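Beta-galactosidase (Streptococcus pneumoniae, PDB 4CUA) hydrolyses terminal beta-galactosides, and the fragment in this crystal is a carbohydrate-binding module of the enzyme, which probably recognises galactose-containing glycans. Local coordinates at residues F21-N26 with P57-G62. Residues are numbered along the deposited sequence; the frame is centred on the assembly and turned at random.
Sequences FASDSN and PEASVG. With EDO (1,2-ethanediol), chain E.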
loop_
_atom_site.group_PDB
_atom_site.type_symbol
_atom_site.label_atom_id
_atom_site.label_comp_id
_atom_site.label_asym_id
_atom_site.label_seq_id
_atom_site.Cartn_x
_atom_site.Cartn_y
_atom_site.Cartn_z
ATOM N N PHE A 21 -4.351 3.866 -1.493
ATOM C CA PHE A 21 -4.154 4.470 -2.813
ATOM C C PHE A 21 -3.058 3.654 -3.526
ATOM O O PHE A 21 -2.252 2.962 -2.914
ATOM C CB PHE A 21 -3.768 5.950 -2.687
ATOM C CG PHE A 21 -2.463 6.195 -1.937
ATOM C CD1 PHE A 21 -1.242 6.193 -2.584
ATOM C CD2 PHE A 21 -2.462 6.470 -0.550
ATOM C CE1 PHE A 21 -0.082 6.448 -1.916
ATOM C CE2 PHE A 21 -1.300 6.691 0.102
ATOM C CZ PHE A 21 -0.100 6.654 -0.566
ATOM N N ALA A 22 -3.059 3.740 -4.873
ATOM C CA ALA A 22 -2.071 3.087 -5.691
ATOM C C ALA A 22 -1.721 3.942 -6.856
ATOM O O ALA A 22 -2.543 4.737 -7.310
ATOM C CB ALA A 22 -2.562 1.763 -6.188
ATOM N N SER A 23 -0.493 3.806 -7.337
ATOM C CA SER A 23 -0.119 4.555 -8.555
ATOM C C SER A 23 -0.955 4.092 -9.766
ATOM O O SER A 23 -1.317 4.894 -10.629
ATOM C CB SER A 23 1.360 4.323 -8.812
ATOM O OG SER A 23 1.697 2.983 -8.892
ATOM N N ASP A 24 -1.256 2.816 -9.836
ATOM C CA ASP A 24 -2.011 2.185 -10.892
ATOM C C ASP A 24 -2.522 0.853 -10.377
ATOM O O ASP A 24 -1.964 0.240 -9.434
ATOM C CB ASP A 24 -1.149 1.974 -12.146
ATOM C CG ASP A 24 -1.924 1.610 -13.333
ATOM O OD1 ASP A 24 -3.016 2.141 -13.547
ATOM O OD2 ASP A 24 -1.395 0.736 -14.134
ATOM N N SER A 25 -3.594 0.350 -10.999
ATOM C CA SER A 25 -4.185 -0.893 -10.670
ATOM C C SER A 25 -4.814 -1.642 -11.842
ATOM O O SER A 25 -5.305 -0.994 -12.773
ATOM C CB SER A 25 -5.318 -0.728 -9.632
ATOM O OG SER A 25 -4.910 0.084 -8.522
ATOM N N ASN A 26 -4.879 -2.975 -11.792
ATOM C CA ASN A 26 -5.778 -3.678 -12.624
ATOM C C ASN A 26 -7.199 -3.275 -12.196
ATOM O O ASN A 26 -7.544 -3.424 -11.040
ATOM C CB ASN A 26 -5.540 -5.168 -12.457
ATOM C CG ASN A 26 -6.482 -6.011 -13.249
ATOM O OD1 ASN A 26 -6.874 -5.614 -14.349
ATOM N ND2 ASN A 26 -6.908 -7.119 -12.710
ATOM N N PRO A 57 5.709 -1.893 -14.998
ATOM C CA PRO A 57 6.016 -3.035 -14.109
ATOM C C PRO A 57 6.188 -2.633 -12.641
ATOM O O PRO A 57 6.232 -3.538 -11.790
ATOM C CB PRO A 57 7.359 -3.581 -14.661
ATOM C CG PRO A 57 7.992 -2.446 -15.387
ATOM C CD PRO A 57 6.821 -1.641 -15.959
ATOM N N GLU A 58 6.409 -1.354 -12.412
ATOM C CA GLU A 58 6.483 -0.794 -11.068
ATOM C C GLU A 58 5.203 -0.127 -10.677
ATOM O O GLU A 58 4.584 0.586 -11.467
ATOM C CB GLU A 58 7.623 0.207 -10.960
ATOM C CG GLU A 58 7.930 0.676 -9.501
ATOM C CD GLU A 58 9.024 1.727 -9.327
ATOM O OE1 GLU A 58 8.981 2.774 -9.958
ATOM O OE2 GLU A 58 9.867 1.533 -8.438
ATOM N N ALA A 59 4.721 -0.391 -9.441
ATOM C CA ALA A 59 3.604 0.389 -8.888
ATOM C C ALA A 59 3.753 0.479 -7.379
ATOM O O ALA A 59 4.443 -0.311 -6.772
ATOM C CB ALA A 59 2.254 -0.287 -9.230
ATOM N N SER A 60 3.088 1.448 -6.794
ATOM C CA SER A 60 3.082 1.625 -5.338
ATOM C C SER A 60 1.656 1.500 -4.852
ATOM O O SER A 60 0.675 1.834 -5.517
ATOM C CB SER A 60 3.654 2.974 -4.954
ATOM O OG SER A 60 3.077 4.074 -5.603
ATOM N N VAL A 61 1.570 1.018 -3.611
ATOM C CA VAL A 61 0.351 0.940 -2.806
ATOM C C VAL A 61 0.635 1.585 -1.460
ATOM O O VAL A 61 1.674 1.268 -0.855
ATOM C CB VAL A 61 -0.013 -0.531 -2.579
ATOM C CG1 VAL A 61 -1.131 -0.676 -1.563
ATOM C CG2 VAL A 61 -0.438 -1.192 -3.921
ATOM N N GLY A 62 -0.248 2.428 -0.989
ATOM C CA GLY A 62 -0.039 3.030 0.294
ATOM C C GLY A 62 -1.309 3.372 0.979
ATOM O O GLY A 62 -2.406 3.015 0.499
HETATM C C1 EDO E . 1.829 7.559 -6.689
HETATM O O1 EDO E . 1.014 7.694 -7.757
HETATM C C2 EDO E . 0.939 6.910 -5.550
HETATM O O2 EDO E . 1.756 6.281 -4.710
HETATM O O HOH W 1 2.392 2.281 -11.462
#
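Phe21 and Gly62 form an antiparallel hydrogen-bonded pair, joined by Phe21 N to Gly62 O (2.9 Å) and Gly62 N to Phe21 O (2.8 Å). Beyond the non-hydrogen-bonded pair Ala22–Val61, Ser23 N gives a third backbone bond to Ser60 O. Weaker CA-H...O contacts accompany these bonds, among them Ala22 CA to Ser60 O at 3.0 Å. Strand 19-22 ends here, yet Ser23 extends the pairing with its side chain: OG, held between its own backbone N and carbonyl carbon (chi1 55°), reaches back across to accept the hydrogen bond from Ser60 N at 2.9 Å. The same hydroxyl meets a water that donates to Glu58 O, carrying the polar link on to Glu58, two residues along.

Apolar contacts divide between the two faces of the sheet. On one, the Phe21 ring swings over Gly62, with chi1 at 61° placing it between the backbone N and C; Gly62 CA lies 3.9 Å from the ring centroid in a CH-pi contact, 19° from the normal, and Gly62 C sits under the rim near CE2. Phe122 stacks on the same ring. On the other, Ala22 CB and Val61 CG2 approach loosely at 4.3 Å, with Trp49 and Val31 packing against both residues.

A 1,2-ethanediol, probably from the crystallisation liquor, lies at the Phe21 ring edge, its O2 hydrogen-bonded to Ser60 OG at 2.7 Å; Asn123 and Arg159 also bind it.

This is backbone pairing within the beta-sandwich of a galactose-binding-like domain. Gly62, lacking a CB, lets the Phe21 ring come over its CA and C, while Ser23 OG stands in for a main-chain carbonyl, so Ser60 keeps both its N-H and its C=O bonded where the neighbouring strand has already stopped.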